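Local coordinates for protein free methionine-R-sulfoxide reductase (Saccharomyces cerevisiae, PDB 1F5M) that catalyses the reversible, thioredoxin-linked reduction of the R-enantiomer of free methionine sulfoxide to methionine and helps protect yeast against oxidative stress, at residues B[17-20]-B[21-25]; B[52-55]-B[56-60]; B[159-162]-B[163-167]; B[171-174]-B[175-179]. All blocks are in the same frame, centred on the assembly; numbering follows the deposited sequence.

Contact 1 (B[17-20]-B[21-25]); sequences SNLN and KEEIL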
loop_
_atom_site.group_PDB
_atom_site.type_symbol
_atom_site.label_atom_id
_atom_site.label_comp_id
_atom_site.label_asym_id
_atom_site.label_seq_id
_atom_site.Cartn_x
_atom_site.Cartn_y
_atom_site.Cartn_z
ATOM N N SER B 17 11.174 -18.088 8.235
ATOM C CA SER B 17 12.261 -17.122 8.350
ATOM C C SER B 17 13.587 -17.869 8.408
ATOM O O SER B 17 14.644 -17.240 8.565
ATOM C CB SER B 17 12.077 -16.273 9.610
ATOM O OG SER B 17 11.988 -17.104 10.774
ATOM N N ASN B 18 13.538 -19.204 8.276
ATOM C CA ASN B 18 14.752 -20.035 8.294
ATOM C C ASN B 18 15.322 -20.197 6.909
ATOM O O ASN B 18 16.327 -20.865 6.729
ATOM C CB ASN B 18 14.516 -21.442 8.865
ATOM C CG ASN B 18 14.296 -21.445 10.365
ATOM O OD1 ASN B 18 14.900 -20.653 11.097
ATOM N ND2 ASN B 18 13.441 -22.356 10.837
ATOM N N LEU B 19 14.657 -19.623 5.916
ATOM C CA LEU B 19 15.193 -19.664 4.555
ATOM C C LEU B 19 16.312 -18.627 4.596
ATOM O O LEU B 19 16.219 -17.659 5.366
ATOM C CB LEU B 19 14.159 -19.202 3.541
ATOM C CG LEU B 19 12.830 -19.955 3.450
ATOM C CD1 LEU B 19 11.931 -19.226 2.452
ATOM C CD2 LEU B 19 13.092 -21.409 3.026
ATOM N N ASN B 20 17.366 -18.825 3.802
ATOM C CA ASN B 20 18.462 -17.857 3.769
ATOM C C ASN B 20 18.097 -16.720 2.812
ATOM O O ASN B 20 17.249 -16.888 1.943
ATOM C CB ASN B 20 19.744 -18.533 3.307
ATOM C CG ASN B 20 19.602 -19.216 1.949
ATOM O OD1 ASN B 20 19.940 -20.394 1.809
ATOM N ND2 ASN B 20 19.118 -18.486 0.948
ATOM N N LYS B 21 18.752 -15.576 2.962
ATOM C CA LYS B 21 18.455 -14.412 2.149
ATOM C C LYS B 21 18.362 -14.630 0.619
ATOM O O LYS B 21 17.444 -14.112 -0.024
ATOM C CB LYS B 21 19.457 -13.292 2.485
ATOM C CG LYS B 21 19.127 -11.941 1.840
ATOM C CD LYS B 21 19.996 -10.858 2.418
ATOM C CE LYS B 21 19.582 -9.485 1.920
ATOM N NZ LYS B 21 20.374 -8.412 2.611
ATOM N N GLU B 22 19.284 -15.391 0.025
ATOM C CA GLU B 22 19.192 -15.611 -1.416
ATOM C C GLU B 22 17.885 -16.303 -1.778
ATOM O O GLU B 22 17.252 -15.949 -2.767
ATOM C CB GLU B 22 20.390 -16.428 -1.932
ATOM C CG GLU B 22 21.772 -15.845 -1.500
ATOM C CD GLU B 22 21.900 -14.306 -1.671
ATOM O OE1 GLU B 22 21.888 -13.839 -2.841
ATOM O OE2 GLU B 22 22.025 -13.572 -0.638
ATOM N N GLU B 23 17.479 -17.287 -0.983
ATOM C CA GLU B 23 16.223 -18.017 -1.250
ATOM C C GLU B 23 15.015 -17.087 -1.183
ATOM O O GLU B 23 14.126 -17.127 -2.042
ATOM C CB GLU B 23 15.975 -19.120 -0.210
ATOM C CG GLU B 23 16.916 -20.296 -0.234
ATOM C CD GLU B 23 16.450 -21.409 0.706
ATOM O OE1 GLU B 23 16.331 -21.152 1.933
ATOM O OE2 GLU B 23 16.195 -22.543 0.217
ATOM N N ILE B 24 14.971 -16.284 -0.119
ATOM C CA ILE B 24 13.880 -15.354 0.110
ATOM C C ILE B 24 13.744 -14.336 -1.027
ATOM O O ILE B 24 12.655 -14.068 -1.519
ATOM C CB ILE B 24 14.088 -14.628 1.463
ATOM C CG1 ILE B 24 13.975 -15.647 2.599
ATOM C CG2 ILE B 24 13.084 -13.498 1.626
ATOM C CD1 ILE B 24 14.139 -15.037 3.968
ATOM N N LEU B 25 14.848 -13.781 -1.472
ATOM C CA LEU B 25 14.772 -12.785 -2.525
ATOM C C LEU B 25 14.480 -13.418 -3.873
ATOM O O LEU B 25 13.812 -12.811 -4.748
ATOM C CB LEU B 25 16.086 -11.985 -2.569
ATOM C CG LEU B 25 16.437 -11.291 -1.239
ATOM C CD1 LEU B 25 17.686 -10.432 -1.395
ATOM C CD2 LEU B 25 15.268 -10.443 -0.802
#
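Leu-19 and Asn-20 meet Glu-23 and Ile-24 where the chain leaves a loop and enters helix 21-36, with Asn-20 at the N-cap. The apolar half of the contact is a hydrophobic staple, joining the residue before the cap to the fourth residue of the helix: Leu-19 CB rests 3.7 Å from Ile-24 CG1. Glu-23 supplies the polar half, folding its side chain back over the cap. Its CB lies 3.4 Å from Asn-20 O, and CG crosses the asparagine side chain at about a right angle. With CG set beside its own backbone N (chi1 -68°) and an extended chain beyond, the carboxylate is carried back toward the loop. At the tip OE1 accepts from Asn-20 N at 3.2 Å on its anti lone pair, with a moderately bent N-H...O angle of 149°. That same oxygen is lined by carbon, with Leu-19 CB 3.3 Å and Leu-19 CD2 3.4 Å away, and the leucine side chain too crosses the glutamate nearly at right angles. The bond thus gives a partner to a backbone N-H that precedes the first helical residue, and ties loop to helix from the exposed side. Ile-24 is buried and packs on Ala-56 and Ser-59 of helix 42-59 and on Tyr-15. The first regular turn is closed by Ile-24 N, which donates to Asn-20 O at 3.1 Å in a nearly straight bond (167°), while Ile-24 CD1 sits 3.6 Å from Leu-19 O.

Contact 2 (B[52-55]-B[56-60]); sequences LIWH and AYKSL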
loop_
_atom_site.group_PDB
_atom_site.type_symbol
_atom_site.label_atom_id
_atom_site.label_comp_id
_atom_site.label_asym_id
_atom_site.label_seq_id
_atom_site.Cartn_x
_atom_site.Cartn_y
_atom_site.Cartn_z
ATOM N N LEU B 52 5.341 -7.729 -0.808
ATOM C CA LEU B 52 6.368 -8.759 -0.996
ATOM C C LEU B 52 7.665 -8.247 -0.332
ATOM O O LEU B 52 8.257 -8.929 0.534
ATOM C CB LEU B 52 6.621 -9.003 -2.516
ATOM C CG LEU B 52 5.569 -9.864 -3.241
ATOM C CD1 LEU B 52 5.890 -10.037 -4.753
ATOM C CD2 LEU B 52 5.532 -11.248 -2.536
ATOM N N ILE B 53 8.028 -7.014 -0.654
ATOM C CA ILE B 53 9.271 -6.414 -0.133
ATOM C C ILE B 53 9.230 -6.290 1.388
ATOM O O ILE B 53 10.159 -6.690 2.074
ATOM C CB ILE B 53 9.495 -5.035 -0.756
ATOM C CG1 ILE B 53 9.703 -5.200 -2.268
ATOM C CG2 ILE B 53 10.696 -4.320 -0.095
ATOM C CD1 ILE B 53 9.601 -3.913 -3.022
ATOM N N TRP B 54 8.097 -5.816 1.901
ATOM C CA TRP B 54 7.922 -5.594 3.321
ATOM C C TRP B 54 8.148 -6.903 4.094
ATOM O O TRP B 54 8.944 -6.956 5.029
ATOM C CB TRP B 54 6.472 -5.075 3.618
ATOM C CG TRP B 54 6.213 -5.002 5.129
ATOM C CD1 TRP B 54 5.899 -6.037 5.959
ATOM C CD2 TRP B 54 6.381 -3.863 5.953
ATOM N NE1 TRP B 54 5.862 -5.612 7.257
ATOM C CE2 TRP B 54 6.152 -4.273 7.289
ATOM C CE3 TRP B 54 6.722 -2.518 5.701
ATOM C CZ2 TRP B 54 6.239 -3.387 8.382
ATOM C CZ3 TRP B 54 6.813 -1.633 6.788
ATOM C CH2 TRP B 54 6.567 -2.077 8.118
ATOM N N HIS B 55 7.406 -7.950 3.718
ATOM C CA HIS B 55 7.508 -9.225 4.393
ATOM C C HIS B 55 8.851 -9.910 4.228
ATOM O O HIS B 55 9.308 -10.581 5.157
ATOM C CB HIS B 55 6.369 -10.127 3.945
ATOM C CG HIS B 55 5.031 -9.656 4.432
ATOM N ND1 HIS B 55 4.578 -9.892 5.720
ATOM C CD2 HIS B 55 4.116 -8.846 3.854
ATOM C CE1 HIS B 55 3.446 -9.240 5.913
ATOM N NE2 HIS B 55 3.148 -8.590 4.794
ATOM N N ALA B 56 9.460 -9.785 3.065
ATOM C CA ALA B 56 10.795 -10.375 2.869
ATOM C C ALA B 56 11.777 -9.777 3.883
ATOM O O ALA B 56 12.516 -10.509 4.582
ATOM C CB ALA B 56 11.314 -10.105 1.465
ATOM N N TYR B 57 11.816 -8.456 3.963
ATOM C CA TYR B 57 12.757 -7.853 4.900
ATOM C C TYR B 57 12.430 -8.126 6.351
ATOM O O TYR B 57 13.345 -8.211 7.176
ATOM C CB TYR B 57 12.906 -6.349 4.644
ATOM C CG TYR B 57 13.867 -6.139 3.511
ATOM C CD1 TYR B 57 13.416 -6.125 2.194
ATOM C CD2 TYR B 57 15.253 -6.140 3.743
ATOM C CE1 TYR B 57 14.310 -6.142 1.127
ATOM C CE2 TYR B 57 16.156 -6.157 2.682
ATOM C CZ TYR B 57 15.679 -6.166 1.379
ATOM O OH TYR B 57 16.528 -6.289 0.307
ATOM N N LYS B 58 11.144 -8.294 6.672
ATOM C CA LYS B 58 10.764 -8.579 8.049
ATOM C C LYS B 58 11.316 -9.946 8.404
ATOM O O LYS B 58 11.811 -10.142 9.511
ATOM C CB LYS B 58 9.215 -8.592 8.234
ATOM C CG LYS B 58 8.599 -7.211 8.560
ATOM C CD LYS B 58 9.370 -6.563 9.715
ATOM C CE LYS B 58 8.810 -5.230 10.224
ATOM N NZ LYS B 58 9.887 -4.407 10.984
ATOM N N SER B 59 11.235 -10.901 7.474
ATOM C CA SER B 59 11.716 -12.241 7.780
ATOM C C SER B 59 13.241 -12.301 7.787
ATOM O O SER B 59 13.800 -13.133 8.495
ATOM C CB SER B 59 11.118 -13.282 6.828
ATOM O OG SER B 59 11.753 -13.252 5.587
ATOM N N LEU B 60 13.905 -11.421 7.035
ATOM C CA LEU B 60 15.388 -11.363 7.034
ATOM C C LEU B 60 15.850 -10.669 8.312
ATOM O O LEU B 60 17.053 -10.428 8.524
ATOM C CB LEU B 60 15.911 -10.551 5.850
ATOM C CG LEU B 60 16.288 -11.210 4.520
ATOM C CD1 LEU B 60 16.195 -12.708 4.588
ATOM C CD2 LEU B 60 15.416 -10.656 3.445
#
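Lys-58 and Trp-54 lie side by side, one turn apart near the end of helix 42-59 of the GAF domain; with His-55 they are the main residues of the contact. Lys-58 CG comes 3.4 Å from the indole NE1 of Trp-54, approaching the ring obliquely, and farther along CE reaches 3.7 Å from Trp-54 CZ2. A bend at its second torsion (chi2 -50°) lets the aliphatic chain follow the indole, while NZ goes on to donate to Ile-64 O at the start of strand 64-72. Within 52-55, Trp-54 CD1 lies 3.8 Å above the plane of the neighbouring His-55 ring, over its centre. Across the contact His-55 works through its backbone, its O accepting from Ser-59 N at 3.0 Å. Losing the indole to an alanine is likely to open a gap beside the Lys-58 methylenes and uncover one face of the His-55 ring. The helix has two further sides: Ile-53 and Tyr-57, touching at 4.0 Å between CG2 of the isoleucine and CD1 of the tyrosine, pack on strands 64-72 and 144-152, whereas Leu-52 and His-55 meet Val-89 and Gly-87 of the second subunit. Lys-58 N donates to Trp-54 O at 3.1 Å, and Ser-59 OG doubles back to Ala-56 O at 3.0 Å, a carbonyl that also accepts from Leu-60 N. The chemistry is that of an amphipathic lysine, whose methylenes pack against an aromatic ring while the ammonium group satisfies a backbone carbonyl beyond the helix.

Contact 3 (B[159-162]-B[163-167]); sequences DHVD and KEFLE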
loop_
_atom_site.group_PDB
_atom_site.type_symbol
_atom_site.label_atom_id
_atom_site.label_comp_id
_atom_site.label_asym_id
_atom_site.label_seq_id
_atom_site.Cartn_x
_atom_site.Cartn_y
_atom_site.Cartn_z
ATOM N N ASP B 159 22.775 -3.356 1.903
ATOM C CA ASP B 159 24.071 -3.547 1.254
ATOM C C ASP B 159 23.855 -3.824 -0.242
ATOM O O ASP B 159 22.709 -3.809 -0.729
ATOM C CB ASP B 159 24.818 -4.698 1.927
ATOM C CG ASP B 159 24.077 -6.017 1.822
ATOM O OD1 ASP B 159 24.126 -6.824 2.780
ATOM O OD2 ASP B 159 23.470 -6.259 0.779
ATOM N N HIS B 160 24.919 -4.095 -0.976
ATOM C CA HIS B 160 24.754 -4.305 -2.415
ATOM C C HIS B 160 24.023 -5.568 -2.895
ATOM O O HIS B 160 23.745 -5.683 -4.088
ATOM C CB HIS B 160 26.097 -4.151 -3.124
ATOM C CG HIS B 160 26.539 -2.728 -3.202
ATOM N ND1 HIS B 160 27.043 -2.050 -2.118
ATOM C CD2 HIS B 160 26.430 -1.817 -4.198
ATOM C CE1 HIS B 160 27.221 -0.779 -2.437
ATOM N NE2 HIS B 160 26.853 -0.614 -3.695
ATOM N N VAL B 161 23.746 -6.519 -2.000
ATOM C CA VAL B 161 22.958 -7.684 -2.388
ATOM C C VAL B 161 21.507 -7.167 -2.498
ATOM O O VAL B 161 20.745 -7.621 -3.334
ATOM C CB VAL B 161 22.975 -8.803 -1.303
ATOM C CG1 VAL B 161 21.627 -9.621 -1.343
ATOM C CG2 VAL B 161 24.157 -9.737 -1.547
ATOM N N ASP B 162 21.131 -6.222 -1.640
ATOM C CA ASP B 162 19.786 -5.649 -1.683
ATOM C C ASP B 162 19.630 -4.887 -3.002
ATOM O O ASP B 162 18.590 -4.956 -3.660
ATOM C CB ASP B 162 19.602 -4.684 -0.517
ATOM C CG ASP B 162 19.673 -5.394 0.812
ATOM O OD1 ASP B 162 19.042 -6.464 0.891
ATOM O OD2 ASP B 162 20.343 -4.891 1.740
ATOM N N LYS B 163 20.666 -4.151 -3.374
ATOM C CA LYS B 163 20.657 -3.388 -4.618
ATOM C C LYS B 163 20.532 -4.308 -5.819
ATOM O O LYS B 163 19.833 -3.992 -6.810
ATOM C CB LYS B 163 21.968 -2.599 -4.778
ATOM C CG LYS B 163 22.093 -1.958 -6.218
ATOM C CD LYS B 163 23.459 -1.275 -6.444
ATOM C CE LYS B 163 23.649 -0.915 -7.921
ATOM N NZ LYS B 163 24.939 -0.201 -8.066
ATOM N N GLU B 164 21.268 -5.422 -5.763
ATOM C CA GLU B 164 21.283 -6.348 -6.868
ATOM C C GLU B 164 19.883 -6.920 -7.061
ATOM O O GLU B 164 19.375 -6.910 -8.195
ATOM C CB GLU B 164 22.283 -7.484 -6.629
ATOM C CG GLU B 164 22.428 -8.403 -7.820
ATOM C CD GLU B 164 23.609 -9.348 -7.702
ATOM O OE1 GLU B 164 24.305 -9.480 -8.715
ATOM O OE2 GLU B 164 23.853 -9.951 -6.615
ATOM N N PHE B 165 19.267 -7.412 -5.996
ATOM C CA PHE B 165 17.908 -7.960 -6.138
ATOM C C PHE B 165 16.868 -6.895 -6.442
ATOM O O PHE B 165 15.925 -7.145 -7.215
ATOM C CB PHE B 165 17.473 -8.764 -4.898
ATOM C CG PHE B 165 17.910 -10.241 -4.937
ATOM C CD1 PHE B 165 19.023 -10.694 -4.192
ATOM C CD2 PHE B 165 17.231 -11.172 -5.752
ATOM C CE1 PHE B 165 19.455 -12.044 -4.252
ATOM C CE2 PHE B 165 17.652 -12.547 -5.833
ATOM C CZ PHE B 165 18.763 -12.982 -5.079
ATOM N N LEU B 166 16.997 -5.704 -5.861
ATOM C CA LEU B 166 15.968 -4.707 -6.135
ATOM C C LEU B 166 16.097 -4.172 -7.554
ATOM O O LEU B 166 15.095 -3.741 -8.137
ATOM C CB LEU B 166 16.020 -3.561 -5.140
ATOM C CG LEU B 166 15.646 -3.927 -3.715
ATOM C CD1 LEU B 166 15.933 -2.719 -2.789
ATOM C CD2 LEU B 166 14.178 -4.279 -3.641
ATOM N N GLU B 167 17.309 -4.163 -8.120
ATOM C CA GLU B 167 17.431 -3.676 -9.491
ATOM C C GLU B 167 16.856 -4.722 -10.434
ATOM O O GLU B 167 16.416 -4.373 -11.507
ATOM C CB GLU B 167 18.895 -3.323 -9.862
ATOM C CG GLU B 167 19.355 -2.040 -9.144
ATOM C CD GLU B 167 20.637 -1.426 -9.690
ATOM O OE1 GLU B 167 21.419 -2.158 -10.332
ATOM O OE2 GLU B 167 20.862 -0.202 -9.464
#
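Asp-162 is engaged at both ends: its carbonyl receives the next helical turn from Leu-166 N at 2.8 Å, while its carboxylate closes a capping box made from two aspartates. Asp-159, the N-cap of helix 160-176, gives its backbone N to Asp-162 OD2 at 2.9 Å, meeting that oxygen on its anti side and somewhat out of the carboxylate plane. In return Asp-159 OD2 takes Val-161 N at 2.8 Å and, weakly, Asp-162 N. The first torsion of Asp-159 (chi1 61°) folds its carboxylate over these amides. Farther on, Leu-166 CG presses to 3.1 Å from Asp-162 O, a snug fit of a branched side chain against the carbonyl of the preceding turn; the leucine then packs on Ile-133 and Val-135 of strand 131-138. On another side of the helix Val-161 CG1 meets Phe-165 CD1 at 4.0 Å, the two side chains running alongside each other. Val-161 O, which accepts from Phe-165 N in a nearly straight bond (173°), lies at the edge of the phenyl ring, and Leu-25 and Leu-29 of helix 21-36 pack against that ring. His-160 and Lys-163 line up in the same direction; His-160 CD2 lies 3.8 Å from Lys-163 CD, with their side-chain nitrogens not in contact. The other oxygen of Asp-162, OD1, binds Lys-21 and Tyr-57 from two other helices. A buried carboxylate with partners on both oxygens, one of them an ammonium group, would be expected to stay ionised, and the nearby helix start probably favours its negative charge further.

Contact 4 (B[171-174]-B[175-179]); sequences KLIN and KSCVF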
loop_
_atom_site.group_PDB
_atom_site.type_symbol
_atom_site.label_atom_id
_atom_site.label_comp_id
_atom_site.label_asym_id
_atom_site.label_seq_id
_atom_site.Cartn_x
_atom_site.Cartn_y
_atom_site.Cartn_z
ATOM N N LYS B 171 13.509 -4.030 -12.977
ATOM C CA LYS B 171 13.423 -4.384 -14.396
ATOM C C LYS B 171 12.139 -5.189 -14.704
ATOM O O LYS B 171 11.516 -5.019 -15.765
ATOM C CB LYS B 171 14.676 -5.161 -14.812
ATOM C CG LYS B 171 15.906 -4.285 -14.920
ATOM C CD LYS B 171 17.126 -5.128 -15.240
ATOM C CE LYS B 171 18.388 -4.263 -15.286
ATOM N NZ LYS B 171 18.595 -3.501 -13.990
ATOM N N LEU B 172 11.736 -6.024 -13.758
ATOM C CA LEU B 172 10.543 -6.851 -13.907
ATOM C C LEU B 172 9.289 -5.992 -13.839
ATOM O O LEU B 172 8.233 -6.338 -14.426
ATOM C CB LEU B 172 10.472 -7.928 -12.799
ATOM C CG LEU B 172 11.409 -9.123 -12.838
ATOM C CD1 LEU B 172 11.126 -10.067 -11.680
ATOM C CD2 LEU B 172 11.244 -9.840 -14.161
ATOM N N ILE B 173 9.395 -4.890 -13.103
ATOM C CA ILE B 173 8.292 -3.957 -12.941
ATOM C C ILE B 173 8.155 -3.210 -14.260
ATOM O O ILE B 173 7.043 -3.058 -14.800
ATOM C CB ILE B 173 8.592 -2.960 -11.776
ATOM C CG1 ILE B 173 8.289 -3.653 -10.444
ATOM C CG2 ILE B 173 7.809 -1.653 -11.937
ATOM C CD1 ILE B 173 8.667 -2.870 -9.228
ATOM N N ASN B 174 9.284 -2.758 -14.794
ATOM C CA ASN B 174 9.248 -2.039 -16.077
ATOM C C ASN B 174 8.604 -2.877 -17.199
ATOM O O ASN B 174 7.826 -2.352 -18.017
ATOM C CB ASN B 174 10.646 -1.666 -16.527
ATOM C CG ASN B 174 10.661 -1.108 -17.941
ATOM O OD1 ASN B 174 11.383 -1.616 -18.805
ATOM N ND2 ASN B 174 9.868 -0.055 -18.184
ATOM N N LYS B 175 8.945 -4.166 -17.251
ATOM C CA LYS B 175 8.423 -5.049 -18.298
ATOM C C LYS B 175 7.010 -5.515 -18.040
ATOM O O LYS B 175 6.331 -5.982 -18.960
ATOM C CB LYS B 175 9.293 -6.305 -18.444
ATOM C CG LYS B 175 10.757 -6.026 -18.732
ATOM C CD LYS B 175 11.633 -7.031 -17.971
ATOM C CE LYS B 175 11.796 -8.358 -18.710
ATOM N NZ LYS B 175 12.674 -8.181 -19.934
ATOM N N SER B 176 6.567 -5.428 -16.789
ATOM C CA SER B 176 5.242 -5.910 -16.438
ATOM C C SER B 176 4.203 -4.824 -16.255
ATOM O O SER B 176 2.992 -5.096 -16.228
ATOM C CB SER B 176 5.329 -6.763 -15.149
ATOM O OG SER B 176 5.606 -5.978 -13.997
ATOM N N CYS B 177 4.656 -3.594 -16.104
ATOM C CA CYS B 177 3.725 -2.513 -15.876
ATOM C C CYS B 177 3.755 -1.501 -16.988
ATOM O O CYS B 177 4.761 -1.327 -17.686
ATOM C CB CYS B 177 4.049 -1.786 -14.572
ATOM S SG CYS B 177 4.127 -2.807 -13.080
ATOM N N VAL B 178 2.631 -0.825 -17.144
ATOM C CA VAL B 178 2.501 0.233 -18.115
ATOM C C VAL B 178 2.243 1.479 -17.262
ATOM O O VAL B 178 1.211 1.616 -16.601
ATOM C CB VAL B 178 1.323 -0.005 -19.069
ATOM C CG1 VAL B 178 1.035 1.269 -19.855
ATOM C CG2 VAL B 178 1.655 -1.131 -20.053
ATOM N N PHE B 179 3.204 2.377 -17.245
ATOM C CA PHE B 179 3.059 3.601 -16.476
ATOM C C PHE B 179 2.475 4.720 -17.347
ATOM O O PHE B 179 1.683 5.537 -16.812
ATOM C CB PHE B 179 4.420 4.004 -15.926
ATOM C CG PHE B 179 4.891 3.124 -14.825
ATOM C CD1 PHE B 179 5.724 2.043 -15.087
ATOM C CD2 PHE B 179 4.462 3.347 -13.520
ATOM C CE1 PHE B 179 6.127 1.189 -14.057
ATOM C CE2 PHE B 179 4.860 2.494 -12.474
ATOM C CZ PHE B 179 5.689 1.421 -12.738
#
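Toward the C-terminal end of helix 160-176, Leu-172 and Ile-173 meet Ser-176, Cys-177 and Phe-179. Ser-176 OG donates to Leu-172 O at 2.7 Å, placed there by a first torsion (chi1 70°) that holds the hydroxyl between its own backbone N and carbonyl carbon. The backbone N of Ser-176 adds two bonds, to Leu-172 O and Ile-173 O, and both are weak. Cys-177 N donates to Ile-173 O at 2.8 Å, so that this carbonyl serves two successive amides. Lys-175, the residue before Ser-176, donates its backbone N to Lys-171 O at 3.1 Å, one turn earlier. Replacing Ser-176 by alanine would probably leave Leu-172 O with little more than a weak backbone bond and deprive Tyr-32 OH, on helix 21-36, of its hydroxyl partner. The tail returns to Ile-173, whose CG2 lies 4.0 Å from Cys-177 SG and meets the edge of the Phe-179 ring, in its plane, 3.8 Å from CZ; the isoleucine and phenylalanine side chains come together at an oblique angle. The ring stacks with Trp-42 of helix 42-59. A serine hydroxyl bonded to the carbonyl four residues earlier is a familiar helix motif, and here it occurs where the C-terminal helix of a GAF domain packs against its N-terminal helices.

How the contacts relate
Along the chain the contacts come in series: contact 1 opens helix 21-36, contact 2 lies near the end of helix 42-59, and contacts 3 and 4 lie toward the start and end of helix 160-176, centres about 18 Å apart. Contacts 1 and 2, centres about 10 Å apart, touch through Ile-24, Ser-59 and Leu-60. The centre of contact 3 is about 14 Å from each of theirs; Asp-162 OD1 is 2.9 Å from Lys-21 NZ and 2.6 Å from Tyr-57 OH, a probable hydrogen bond, and Leu-25 CD1 packs 3.1 Å from Phe-165 CD1. Contact 4 is about 25 Å from contact 1, centre to centre. The three helices thus form one layer beside the antiparallel sheet of the GAF domain.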